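Local atomic coordinates of glycosyl hydrolases family 31 family protein (Aspergillus niger, PDB entry 6DRU), a protein that hydrolyses xyloglucan oligosaccharides as a family 31 alpha-xylosidase, releasing alpha-xylose from the glucose at their non-reducing end. Residues F46-P51 with S476-S481; Y175-V180 with V435-P440; Q22-G25 with F29-R32; S371-L376 with I447-R452. All blocks are in the same frame, centred on the assembly; numbering follows the deposited sequence.

Interaction 1 (F46-P51 with S476-S481); sequences FIYDPP and SQRFCS
Phe46 O receives a weak, bent hydrogen bond from Arg478 NH2, 2.9 Å long with an angle of only 123° at the hydrogen. The oxygen lies at the edge of the guanidinium, near its plane. Tyr48 comes to the same group from a different side: its OH sits over one guanidinium face, 3.3 Å above the plane, and Tyr48 CE1 is 3.7 Å from Arg478 CZ. Ring and guanidinium planes are inclined by 36°, so this is an oblique meeting and not a parallel stack. Arginine suits the place because its broad, flat end can offer an N-H at the rim and a face to a phenol at once. The Arg478 chain bends at chi3 (68°), turning the guanidinium so that NE is bound by the nearby Gly475 O while NH2 reaches across to Phe46. Nearer the backbone, Arg478 CG rests over the centre of the Phe479 ring. The contact joins the loop between strands 28-35 and 66-68, in the N-terminal beta region, to the loop between barrel strands 467-469 and 481-484. Tyr48 also pairs through its backbone with Leu238 of helix 228-239, and Arg478 touches Trp441 on helix 439-455.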
loop_
_atom_site.group_PDB
_atom_site.type_symbol
_atom_site.label_atom_id
_atom_site.label_comp_id
_atom_site.label_asym_id
_atom_site.label_seq_id
_atom_site.Cartn_x
_atom_site.Cartn_y
_atom_site.Cartn_z
ATOM N N PHE A 46 -20.660 13.392 12.894
ATOM C CA PHE A 46 -21.232 13.219 14.220
ATOM C C PHE A 46 -21.792 14.517 14.784
ATOM O O PHE A 46 -22.212 14.544 15.946
ATOM C CB PHE A 46 -20.186 12.628 15.167
ATOM C CG PHE A 46 -19.693 11.272 14.746
ATOM C CD1 PHE A 46 -20.407 10.128 15.071
ATOM C CD2 PHE A 46 -18.521 11.140 14.016
ATOM C CE1 PHE A 46 -19.959 8.877 14.680
ATOM C CE2 PHE A 46 -18.067 9.892 13.622
ATOM C CZ PHE A 46 -18.787 8.759 13.954
ATOM N N ILE A 47 -21.811 15.588 13.995
ATOM C CA ILE A 47 -22.329 16.875 14.438
ATOM C C ILE A 47 -23.628 17.171 13.701
ATOM O O ILE A 47 -23.867 16.681 12.592
ATOM C CB ILE A 47 -21.308 18.014 14.229
ATOM C CG1 ILE A 47 -21.052 18.238 12.740
ATOM C CG2 ILE A 47 -20.011 17.706 14.960
ATOM C CD1 ILE A 47 -20.294 19.512 12.441
ATOM N N TYR A 48 -24.475 17.978 14.336
ATOM C CA TYR A 48 -25.772 18.343 13.785
ATOM C C TYR A 48 -25.644 19.573 12.896
ATOM O O TYR A 48 -24.940 20.528 13.234
ATOM C CB TYR A 48 -26.776 18.618 14.908
ATOM C CG TYR A 48 -27.246 17.380 15.641
ATOM C CD1 TYR A 48 -26.474 16.804 16.641
ATOM C CD2 TYR A 48 -28.466 16.792 15.337
ATOM C CE1 TYR A 48 -26.901 15.674 17.313
ATOM C CE2 TYR A 48 -28.902 15.662 16.004
ATOM C CZ TYR A 48 -28.117 15.106 16.990
ATOM O OH TYR A 48 -28.547 13.981 17.656
ATOM N N ASP A 49 -26.334 19.546 11.760
ATOM C CA ASP A 49 -26.390 20.688 10.848
ATOM C C ASP A 49 -27.846 20.954 10.491
ATOM O O ASP A 49 -28.454 20.150 9.754
ATOM C CB ASP A 49 -25.558 20.445 9.593
ATOM C CG ASP A 49 -25.430 21.687 8.733
ATOM O OD1 ASP A 49 -25.807 22.780 9.206
ATOM O OD2 ASP A 49 -24.948 21.571 7.584
ATOM N N PRO A 50 -28.448 22.048 10.984
ATOM C CA PRO A 50 -27.801 23.028 11.860
ATOM C C PRO A 50 -27.663 22.494 13.279
ATOM O O PRO A 50 -28.303 21.492 13.598
ATOM C CB PRO A 50 -28.757 24.220 11.808
ATOM C CG PRO A 50 -30.093 23.595 11.614
ATOM C CD PRO A 50 -29.866 22.378 10.748
ATOM N N PRO A 51 -26.827 23.127 14.103
ATOM C CA PRO A 51 -26.718 22.696 15.500
ATOM C C PRO A 51 -28.076 22.699 16.184
ATOM O O PRO A 51 -28.980 23.453 15.814
ATOM C CB PRO A 51 -25.774 23.734 16.118
ATOM C CG PRO A 51 -24.946 24.203 14.974
ATOM C CD PRO A 51 -25.854 24.184 13.774
ATOM N N SER A 476 -22.343 10.270 21.537
ATOM C CA SER A 476 -23.020 9.070 22.017
ATOM C C SER A 476 -24.075 9.380 23.070
ATOM O O SER A 476 -24.942 8.537 23.326
ATOM C CB SER A 476 -22.001 8.077 22.583
ATOM O OG SER A 476 -21.337 7.369 21.550
ATOM N N GLN A 477 -24.029 10.568 23.679
ATOM C CA GLN A 477 -25.006 10.922 24.701
ATOM C C GLN A 477 -26.410 11.088 24.136
ATOM O O GLN A 477 -27.362 11.192 24.916
ATOM C CB GLN A 477 -24.585 12.204 25.422
ATOM C CG GLN A 477 -24.654 13.465 24.577
ATOM C CD GLN A 477 -23.392 13.704 23.775
ATOM O OE1 GLN A 477 -22.469 12.890 23.787
ATOM N NE2 GLN A 477 -23.342 14.833 23.077
ATOM N N ARG A 478 -26.565 11.107 22.812
ATOM C CA ARG A 478 -27.880 11.269 22.207
ATOM C C ARG A 478 -28.751 10.028 22.344
ATOM O O ARG A 478 -29.945 10.099 22.033
ATOM C CB ARG A 478 -27.731 11.623 20.727
ATOM C CG ARG A 478 -27.319 10.445 19.860
ATOM C CD ARG A 478 -27.107 10.859 18.415
ATOM N NE ARG A 478 -25.940 11.720 18.263
ATOM C CZ ARG A 478 -25.515 12.206 17.101
ATOM N NH1 ARG A 478 -26.165 11.916 15.981
ATOM N NH2 ARG A 478 -24.441 12.982 17.058
ATOM N N PHE A 479 -28.197 8.908 22.795
ATOM C CA PHE A 479 -28.918 7.645 22.856
ATOM C C PHE A 479 -29.405 7.358 24.272
ATOM O O PHE A 479 -28.827 7.825 25.256
ATOM C CB PHE A 479 -28.032 6.487 22.388
ATOM C CG PHE A 479 -27.452 6.674 21.015
ATOM C CD1 PHE A 479 -28.273 6.725 19.902
ATOM C CD2 PHE A 479 -26.082 6.777 20.837
ATOM C CE1 PHE A 479 -27.740 6.889 18.637
ATOM C CE2 PHE A 479 -25.543 6.940 19.574
ATOM C CZ PHE A 479 -26.374 6.996 18.472
ATOM N N CYS A 480 -30.481 6.574 24.362
ATOM C CA CYS A 480 -30.896 5.987 25.631
ATOM C C CYS A 480 -29.881 4.928 26.043
ATOM O O CYS A 480 -30.214 3.742 26.126
ATOM C CB CYS A 480 -32.293 5.366 25.523
ATOM S SG CYS A 480 -33.631 6.492 25.042
ATOM N N SER A 481 -28.642 5.342 26.301
ATOM C CA SER A 481 -27.542 4.407 26.480
ATOM C C SER A 481 -26.576 4.958 27.517
ATOM O O SER A 481 -26.247 6.147 27.497
ATOM C CB SER A 481 -26.812 4.161 25.154
ATOM O OG SER A 481 -25.795 3.186 25.303
#

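Interaction 2 (Y175-V180 with V435-P440); sequences YIPTPV and VGKLYP
Lys437 reaches Pro177 with the far end of its side chain, and these two residues make nearly all of the contact. From the backbone, Lys437 CB sets out toward the strand, with CG placed beside the backbone N and anti to the carbonyl carbon. CG and CD form the linker: bends at chi2 (-65°) and chi3 (-81°) fold the chain instead of stretching it, which suits the short gap to be bridged. CE is the first atom to arrive, 3.5 Å from Pro177 O. The tip, Lys437 NZ, then donates a hydrogen bond of 3.0 Å to Pro177 O, and it also lies 3.5 Å from Pro177 CG, beside the ring. The lysine chain and the proline side chain cross at about a right angle. The placing of NZ is less sure than the rest, since it comes too close to another atom of the model, and the bond length should be read with that in mind. Proline has no N-H to give, but its carbonyl can still accept, and both partners are buried, so the ammonium gains a polar neighbour away from bulk solvent. Strand 176-183 runs between strands 187-191 and 149-151 in the N-terminal sheet, with Pro177 also against Ile167 of strand 166-168. Lys437 lies near the N-terminal end of helix 439-455 of the barrel, its backbone hydrogen-bonded to that of Pro194.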
loop_
_atom_site.group_PDB
_atom_site.type_symbol
_atom_site.label_atom_id
_atom_site.label_comp_id
_atom_site.label_asym_id
_atom_site.label_seq_id
_atom_site.Cartn_x
_atom_site.Cartn_y
_atom_site.Cartn_z
ATOM N N TYR A 175 -11.291 1.510 27.071
ATOM C CA TYR A 175 -10.547 2.576 26.402
ATOM C C TYR A 175 -11.387 3.078 25.230
ATOM O O TYR A 175 -11.451 2.427 24.184
ATOM C CB TYR A 175 -9.184 2.065 25.942
ATOM C CG TYR A 175 -8.253 3.106 25.361
ATOM C CD1 TYR A 175 -7.557 3.983 26.183
ATOM C CD2 TYR A 175 -8.053 3.195 23.992
ATOM C CE1 TYR A 175 -6.695 4.928 25.654
ATOM C CE2 TYR A 175 -7.196 4.137 23.454
ATOM C CZ TYR A 175 -6.520 5.000 24.288
ATOM O OH TYR A 175 -5.666 5.936 23.752
ATOM N N ILE A 176 -12.031 4.228 25.406
ATOM C CA ILE A 176 -12.887 4.804 24.370
ATOM C C ILE A 176 -12.329 6.159 23.949
ATOM O O ILE A 176 -12.839 7.199 24.390
ATOM C CB ILE A 176 -14.338 4.946 24.855
ATOM C CG1 ILE A 176 -14.780 3.690 25.606
ATOM C CG2 ILE A 176 -15.266 5.211 23.678
ATOM C CD1 ILE A 176 -16.042 3.887 26.413
ATOM N N PRO A 177 -11.298 6.199 23.106
ATOM C CA PRO A 177 -10.737 7.493 22.691
ATOM C C PRO A 177 -11.720 8.255 21.813
ATOM O O PRO A 177 -12.193 7.742 20.795
ATOM C CB PRO A 177 -9.473 7.101 21.920
ATOM C CG PRO A 177 -9.755 5.721 21.427
ATOM C CD PRO A 177 -10.597 5.065 22.482
ATOM N N THR A 178 -12.025 9.485 22.217
ATOM C CA THR A 178 -12.967 10.326 21.491
ATOM C C THR A 178 -12.403 11.737 21.379
ATOM O O THR A 178 -12.190 12.401 22.399
ATOM C CB THR A 178 -14.327 10.344 22.192
ATOM O OG1 THR A 178 -14.826 9.005 22.310
ATOM C CG2 THR A 178 -15.325 11.180 21.404
ATOM N N PRO A 179 -12.156 12.234 20.167
ATOM C CA PRO A 179 -11.493 13.540 20.004
ATOM C C PRO A 179 -12.438 14.718 20.237
ATOM O O PRO A 179 -12.732 15.511 19.337
ATOM C CB PRO A 179 -10.981 13.465 18.561
ATOM C CG PRO A 179 -11.997 12.628 17.864
ATOM C CD PRO A 179 -12.463 11.604 18.871
ATOM N N VAL A 180 -12.920 14.838 21.471
ATOM C CA VAL A 180 -13.697 15.986 21.926
ATOM C C VAL A 180 -13.081 16.429 23.245
ATOM O O VAL A 180 -13.126 15.687 24.233
ATOM C CB VAL A 180 -15.186 15.654 22.105
ATOM C CG1 VAL A 180 -15.915 16.819 22.757
ATOM C CG2 VAL A 180 -15.819 15.306 20.768
ATOM N N VAL A 435 -13.217 4.205 9.140
ATOM C CA VAL A 435 -14.546 4.455 9.688
ATOM C C VAL A 435 -14.741 3.651 10.970
ATOM O O VAL A 435 -15.843 3.609 11.531
ATOM C CB VAL A 435 -15.629 4.134 8.636
ATOM C CG1 VAL A 435 -15.939 2.643 8.599
ATOM C CG2 VAL A 435 -16.889 4.956 8.879
ATOM N N GLY A 436 -13.661 3.030 11.457
ATOM C CA GLY A 436 -13.775 2.091 12.565
ATOM C C GLY A 436 -14.371 2.682 13.828
ATOM O O GLY A 436 -15.090 1.995 14.559
ATOM N N LYS A 437 -14.083 3.955 14.112
ATOM C CA LYS A 437 -14.605 4.583 15.321
ATOM C C LYS A 437 -16.125 4.658 15.330
ATOM O O LYS A 437 -16.709 4.951 16.380
ATOM C CB LYS A 437 -14.015 5.984 15.487
ATOM C CG LYS A 437 -12.501 6.039 15.353
ATOM C CD LYS A 437 -11.818 5.270 16.472
ATOM C CE LYS A 437 -11.740 6.096 17.744
ATOM N NZ LYS A 437 -12.158 5.321 18.944
ATOM N N LEU A 438 -16.777 4.407 14.193
ATOM C CA LEU A 438 -18.230 4.441 14.106
ATOM C C LEU A 438 -18.886 3.186 14.667
ATOM O O LEU A 438 -20.056 3.243 15.060
ATOM C CB LEU A 438 -18.651 4.644 12.644
ATOM C CG LEU A 438 -20.104 4.407 12.218
ATOM C CD1 LEU A 438 -21.034 5.429 12.851
ATOM C CD2 LEU A 438 -20.231 4.429 10.704
ATOM N N TYR A 439 -18.154 2.069 14.737
ATOM C CA TYR A 439 -18.783 0.781 15.034
ATOM C C TYR A 439 -19.565 0.770 16.343
ATOM O O TYR A 439 -20.755 0.408 16.316
ATOM C CB TYR A 439 -17.729 -0.332 15.005
ATOM C CG TYR A 439 -18.325 -1.718 15.083
ATOM C CD1 TYR A 439 -18.551 -2.334 16.308
ATOM C CD2 TYR A 439 -18.671 -2.408 13.930
ATOM C CE1 TYR A 439 -19.102 -3.599 16.380
ATOM C CE2 TYR A 439 -19.220 -3.673 13.992
ATOM C CZ TYR A 439 -19.433 -4.264 15.219
ATOM O OH TYR A 439 -19.981 -5.525 15.281
ATOM N N PRO A 440 -18.995 1.129 17.503
ATOM C CA PRO A 440 -19.812 1.107 18.727
ATOM C C PRO A 440 -20.901 2.162 18.730
ATOM O O PRO A 440 -21.965 1.942 19.324
ATOM C CB PRO A 440 -18.784 1.349 19.838
ATOM C CG PRO A 440 -17.717 2.140 19.180
ATOM C CD PRO A 440 -17.627 1.611 17.775
#

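Interaction 3 (Q22-G25 with F29-R32); sequences QPFG and FRVR
Gln22 and Arg32 are brought together by their torsions: CG of Gln22 stands beside the backbone N (chi1 -48°) with the chain extended beyond it, while Arg32 bends at chi3 (-71°) and swings its guanidinium back toward the glutamine. Arg32 NH2 thereby donates to Gln22 OE1 at 2.7 Å, coming in tilted from the amide plane. Water 2 lies 3.1 Å from Gln22 OE1 and accepts a bond from Arg32 NE at 2.7 Å. Glutamine suits this buried spot because it serves both ways: its NE2 donates to Ser63 O and Gly61 O. Arg30, stretched out from CG to NE, runs alongside Phe24 and lays its CD over one face of that ring, a CH-pi contact with CD 4.1 Å from the Phe24 centroid. The aliphatic part of arginine can lie against a phenyl face while its charged end goes on to a salt bridge with Asp217. On the sheet face that carries Pro23 and Phe29, Pro23 CB lies 4.1 Å from Phe29 CE1. Gln22 and Arg30 form a hydrogen-bonded antiparallel pair, Gln22 N to Arg30 O at 2.8 Å and the nearly straight Arg30 N to Gln22 O at 2.7 Å (174°); Pro23 and Phe29 follow as a non-hydrogen-bonded pair. This is a classic beta hairpin, strands 17-23 and 28-35, within the beta-rich N-terminal region of the family 31 fold.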
loop_
_atom_site.group_PDB
_atom_site.type_symbol
_atom_site.label_atom_id
_atom_site.label_comp_id
_atom_site.label_asym_id
_atom_site.label_seq_id
_atom_site.Cartn_x
_atom_site.Cartn_y
_atom_site.Cartn_z
ATOM N N GLN A 22 -16.855 27.863 7.895
ATOM C CA GLN A 22 -18.193 28.410 8.050
ATOM C C GLN A 22 -18.482 28.696 9.517
ATOM O O GLN A 22 -18.052 27.939 10.397
ATOM C CB GLN A 22 -19.255 27.440 7.513
ATOM C CG GLN A 22 -18.959 26.881 6.136
ATOM C CD GLN A 22 -19.876 25.731 5.775
ATOM O OE1 GLN A 22 -19.801 24.653 6.366
ATOM N NE2 GLN A 22 -20.754 25.957 4.805
ATOM N N PRO A 23 -19.203 29.776 9.813
ATOM C CA PRO A 23 -19.732 29.945 11.170
ATOM C C PRO A 23 -20.720 28.831 11.475
ATOM O O PRO A 23 -21.541 28.458 10.635
ATOM C CB PRO A 23 -20.412 31.317 11.120
ATOM C CG PRO A 23 -20.710 31.539 9.671
ATOM C CD PRO A 23 -19.589 30.883 8.923
ATOM N N PHE A 24 -20.626 28.287 12.686
ATOM C CA PHE A 24 -21.388 27.097 13.049
ATOM C C PHE A 24 -21.809 27.209 14.507
ATOM O O PHE A 24 -20.973 27.101 15.408
ATOM C CB PHE A 24 -20.565 25.831 12.810
ATOM C CG PHE A 24 -21.379 24.658 12.368
ATOM C CD1 PHE A 24 -21.788 24.542 11.052
ATOM C CD2 PHE A 24 -21.735 23.667 13.265
ATOM C CE1 PHE A 24 -22.541 23.462 10.639
ATOM C CE2 PHE A 24 -22.486 22.583 12.860
ATOM C CZ PHE A 24 -22.891 22.480 11.544
ATOM N N GLY A 25 -23.104 27.408 14.735
ATOM C CA GLY A 25 -23.619 27.565 16.078
ATOM C C GLY A 25 -23.129 28.844 16.746
ATOM O O GLY A 25 -22.518 29.721 16.134
ATOM N N PHE A 29 -16.856 27.932 14.761
ATOM C CA PHE A 29 -16.498 27.824 13.354
ATOM C C PHE A 29 -16.340 26.356 12.988
ATOM O O PHE A 29 -15.857 25.554 13.795
ATOM C CB PHE A 29 -15.202 28.579 13.037
ATOM C CG PHE A 29 -15.399 30.051 12.815
ATOM C CD1 PHE A 29 -16.219 30.505 11.797
ATOM C CD2 PHE A 29 -14.760 30.978 13.619
ATOM C CE1 PHE A 29 -16.404 31.861 11.587
ATOM C CE2 PHE A 29 -14.938 32.334 13.415
ATOM C CZ PHE A 29 -15.762 32.775 12.396
ATOM N N ARG A 30 -16.758 26.004 11.776
ATOM C CA ARG A 30 -16.568 24.667 11.232
ATOM C C ARG A 30 -15.610 24.741 10.052
ATOM O O ARG A 30 -15.816 25.537 9.130
ATOM C CB ARG A 30 -17.897 24.050 10.794
ATOM C CG ARG A 30 -17.755 22.629 10.283
ATOM C CD ARG A 30 -19.062 22.096 9.727
ATOM N NE ARG A 30 -18.994 20.655 9.506
ATOM C CZ ARG A 30 -19.926 19.951 8.873
ATOM N NH1 ARG A 30 -21.003 20.555 8.389
ATOM N NH2 ARG A 30 -19.778 18.642 8.720
ATOM N N VAL A 31 -14.567 23.916 10.082
ATOM C CA VAL A 31 -13.521 23.922 9.066
ATOM C C VAL A 31 -13.496 22.563 8.382
ATOM O O VAL A 31 -13.467 21.525 9.053
ATOM C CB VAL A 31 -12.145 24.256 9.669
ATOM C CG1 VAL A 31 -11.060 24.145 8.612
ATOM C CG2 VAL A 31 -12.158 25.647 10.270
ATOM N N ARG A 32 -13.515 22.575 7.051
ATOM C CA ARG A 32 -13.394 21.370 6.243
ATOM C C ARG A 32 -12.366 21.602 5.146
ATOM O O ARG A 32 -12.334 22.674 4.533
ATOM C CB ARG A 32 -14.745 20.961 5.641
ATOM C CG ARG A 32 -15.621 20.185 6.611
ATOM C CD ARG A 32 -16.975 19.836 6.017
ATOM N NE ARG A 32 -17.828 21.010 5.870
ATOM C CZ ARG A 32 -19.105 20.963 5.504
ATOM N NH1 ARG A 32 -19.683 19.797 5.251
ATOM N NH2 ARG A 32 -19.806 22.083 5.395
HETATM O O HOH W 1 -21.705 22.785 7.523
HETATM O O HOH W 2 -17.058 23.330 7.075
#

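Interaction 4 (S371-L376 with I447-R452); sequences SARKFL and IEEGFR
Glu449 and Arg373 carry this contact, burying more surface in it than any other residues of the two helices. Arg373 NE donates to Glu449 OE1 over 3.2 Å, fairly straight at 158°, in a salt bridge. Seen from the arginine, OE1 lies at the guanidinium edge and close to its plane; seen from the glutamate, NE arrives on the syn side of OE1 but well out of the carboxylate plane. With the planes of the two groups 55° apart, the pair is not a flat two-pronged bridge, and Glu449 OE2 is 3.6 Å from Arg373 NH2. The bend of Arg373 at chi3 (-62°) turns NE toward the facing helix, whereas Glu449 reaches out with its chain extended beyond CG. Long charged side chains suit this partly exposed edge, because their polar ends can meet while remaining near solvent; Arg373 CA and Ile447 CA are 8.1 Å apart. Arg373 NH1 is bound by Ser367 O, so that with Glu449 the guanidinium is held at two of its nitrogens. A glycerol, probably from the crystallisation liquor, also bonds to NH1. Beneath the charges, Ile447 packs inward on Phe392 and Ile394 of strand 391-394. Within helix 439-455, Arg452 NE forms a second salt bridge one turn back to Glu448 OE2, 3.0 Å away. Helices 370-385 and 439-455 precede and follow strand 391-394 in the chain, and such pairing of neighbouring outer helices belongs to the family 31 TIM barrel.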
loop_
_atom_site.group_PDB
_atom_site.type_symbol
_atom_site.label_atom_id
_atom_site.label_comp_id
_atom_site.label_asym_id
_atom_site.label_seq_id
_atom_site.Cartn_x
_atom_site.Cartn_y
_atom_site.Cartn_z
ATOM N N SER A 371 -29.131 -2.613 7.043
ATOM C CA SER A 371 -29.860 -3.874 6.977
ATOM C C SER A 371 -29.466 -4.805 8.114
ATOM O O SER A 371 -30.307 -5.563 8.613
ATOM C CB SER A 371 -29.616 -4.551 5.629
ATOM O OG SER A 371 -30.131 -3.772 4.565
ATOM N N ALA A 372 -28.202 -4.762 8.539
ATOM C CA ALA A 372 -27.764 -5.612 9.640
ATOM C C ALA A 372 -28.330 -5.128 10.971
ATOM O O ALA A 372 -28.665 -5.942 11.840
ATOM C CB ALA A 372 -26.239 -5.671 9.683
ATOM N N ARG A 373 -28.437 -3.809 11.153
ATOM C CA ARG A 373 -29.078 -3.280 12.355
ATOM C C ARG A 373 -30.527 -3.741 12.445
ATOM O O ARG A 373 -31.024 -4.048 13.536
ATOM C CB ARG A 373 -28.985 -1.755 12.380
ATOM C CG ARG A 373 -27.563 -1.227 12.509
ATOM C CD ARG A 373 -27.558 0.200 13.021
ATOM N NE ARG A 373 -28.227 1.128 12.111
ATOM C CZ ARG A 373 -27.613 1.790 11.137
ATOM N NH1 ARG A 373 -26.312 1.624 10.938
ATOM N NH2 ARG A 373 -28.298 2.620 10.361
ATOM N N LYS A 374 -31.217 -3.814 11.303
ATOM C CA LYS A 374 -32.596 -4.285 11.306
ATOM C C LYS A 374 -32.672 -5.773 11.603
ATOM O O LYS A 374 -33.551 -6.218 12.351
ATOM C CB LYS A 374 -33.251 -4.009 9.953
ATOM C CG LYS A 374 -34.523 -4.832 9.746
ATOM C CD LYS A 374 -35.389 -4.352 8.596
ATOM C CE LYS A 374 -36.130 -5.525 7.956
ATOM N NZ LYS A 374 -36.578 -6.523 8.965
ATOM N N PHE A 375 -31.746 -6.551 11.041
ATOM C CA PHE A 375 -31.723 -7.984 11.305
ATOM C C PHE A 375 -31.549 -8.266 12.789
ATOM O O PHE A 375 -32.189 -9.172 13.336
ATOM C CB PHE A 375 -30.605 -8.645 10.498
ATOM C CG PHE A 375 -30.563 -10.145 10.628
ATOM C CD1 PHE A 375 -29.909 -10.750 11.690
ATOM C CD2 PHE A 375 -31.171 -10.947 9.680
ATOM C CE1 PHE A 375 -29.871 -12.125 11.806
ATOM C CE2 PHE A 375 -31.133 -12.322 9.791
ATOM C CZ PHE A 375 -30.483 -12.910 10.855
ATOM N N LEU A 376 -30.693 -7.494 13.460
ATOM C CA LEU A 376 -30.397 -7.780 14.859
ATOM C C LEU A 376 -31.553 -7.378 15.765
ATOM O O LEU A 376 -31.849 -8.072 16.744
ATOM C CB LEU A 376 -29.107 -7.073 15.274
ATOM C CG LEU A 376 -28.856 -6.893 16.770
ATOM C CD1 LEU A 376 -28.571 -8.232 17.425
ATOM C CD2 LEU A 376 -27.702 -5.930 16.992
ATOM N N ILE A 447 -30.005 -0.242 18.709
ATOM C CA ILE A 447 -31.049 -0.414 19.718
ATOM C C ILE A 447 -31.841 0.871 19.901
ATOM O O ILE A 447 -33.045 0.825 20.182
ATOM C CB ILE A 447 -30.453 -0.901 21.051
ATOM C CG1 ILE A 447 -29.806 -2.268 20.876
ATOM C CG2 ILE A 447 -31.514 -0.985 22.124
ATOM C CD1 ILE A 447 -28.334 -2.184 20.712
ATOM N N GLU A 448 -31.197 2.029 19.739
ATOM C CA GLU A 448 -31.933 3.285 19.807
ATOM C C GLU A 448 -33.031 3.319 18.754
ATOM O O GLU A 448 -34.168 3.715 19.040
ATOM C CB GLU A 448 -30.978 4.465 19.628
ATOM C CG GLU A 448 -31.663 5.824 19.627
ATOM C CD GLU A 448 -32.119 6.256 21.010
ATOM O OE1 GLU A 448 -31.701 5.623 22.004
ATOM O OE2 GLU A 448 -32.898 7.228 21.104
ATOM N N GLU A 449 -32.712 2.891 17.530
ATOM C CA GLU A 449 -33.723 2.815 16.482
ATOM C C GLU A 449 -34.813 1.816 16.846
ATOM O O GLU A 449 -35.998 2.055 16.582
ATOM C CB GLU A 449 -33.069 2.436 15.152
ATOM C CG GLU A 449 -32.154 3.509 14.578
ATOM C CD GLU A 449 -31.324 3.009 13.406
ATOM O OE1 GLU A 449 -31.124 1.781 13.291
ATOM O OE2 GLU A 449 -30.867 3.852 12.604
ATOM N N GLY A 450 -34.435 0.695 17.463
ATOM C CA GLY A 450 -35.430 -0.285 17.870
ATOM C C GLY A 450 -36.305 0.203 19.007
ATOM O O GLY A 450 -37.525 0.015 18.988
ATOM N N PHE A 451 -35.695 0.820 20.022
ATOM C CA PHE A 451 -36.465 1.408 21.113
ATOM C C PHE A 451 -37.467 2.426 20.585
ATOM O O PHE A 451 -38.669 2.337 20.863
ATOM C CB PHE A 451 -35.524 2.065 22.124
ATOM C CG PHE A 451 -34.886 1.102 23.086
ATOM C CD1 PHE A 451 -35.384 -0.180 23.243
ATOM C CD2 PHE A 451 -33.785 1.485 23.836
ATOM C CE1 PHE A 451 -34.794 -1.064 24.130
ATOM C CE2 PHE A 451 -33.192 0.608 24.724
ATOM C CZ PHE A 451 -33.698 -0.668 24.871
ATOM N N ARG A 452 -36.984 3.404 19.814
ATOM C CA ARG A 452 -37.854 4.473 19.337
ATOM C C ARG A 452 -38.913 3.957 18.371
ATOM O O ARG A 452 -39.990 4.553 18.261
ATOM C CB ARG A 452 -37.015 5.566 18.676
ATOM C CG ARG A 452 -36.017 6.227 19.612
ATOM C CD ARG A 452 -36.720 6.906 20.769
ATOM N NE ARG A 452 -35.785 7.611 21.640
ATOM C CZ ARG A 452 -36.146 8.291 22.723
ATOM N NH1 ARG A 452 -37.424 8.359 23.069
ATOM N NH2 ARG A 452 -35.230 8.904 23.459
#

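In the fold
Helix 439-455 links three of the four contacts. Interactions 2 and 4 both use it, with centres about 20 Å apart, and interaction 1 borders on each: Phe46 CE1 lies 4.0 Å from Leu438 CD1, and Cys480 N, 2.8 Å from Glu448 OE1, probably donates to it. Interaction 3 joins the set through interaction 1, where Pro51 CG packs 3.6 Å from Phe24 CE2, but its centre stands about 32 Å from that of interaction 4. The contacts thus run from the N-terminal sheet, which interactions 2 and 3 share, to the barrel. All lie away from the catalytic and xylose-binding residues, although strands 391-394 and 481-484, beside interactions 4 and 1, lead toward active-site Asp395 and the proton donor Asp487.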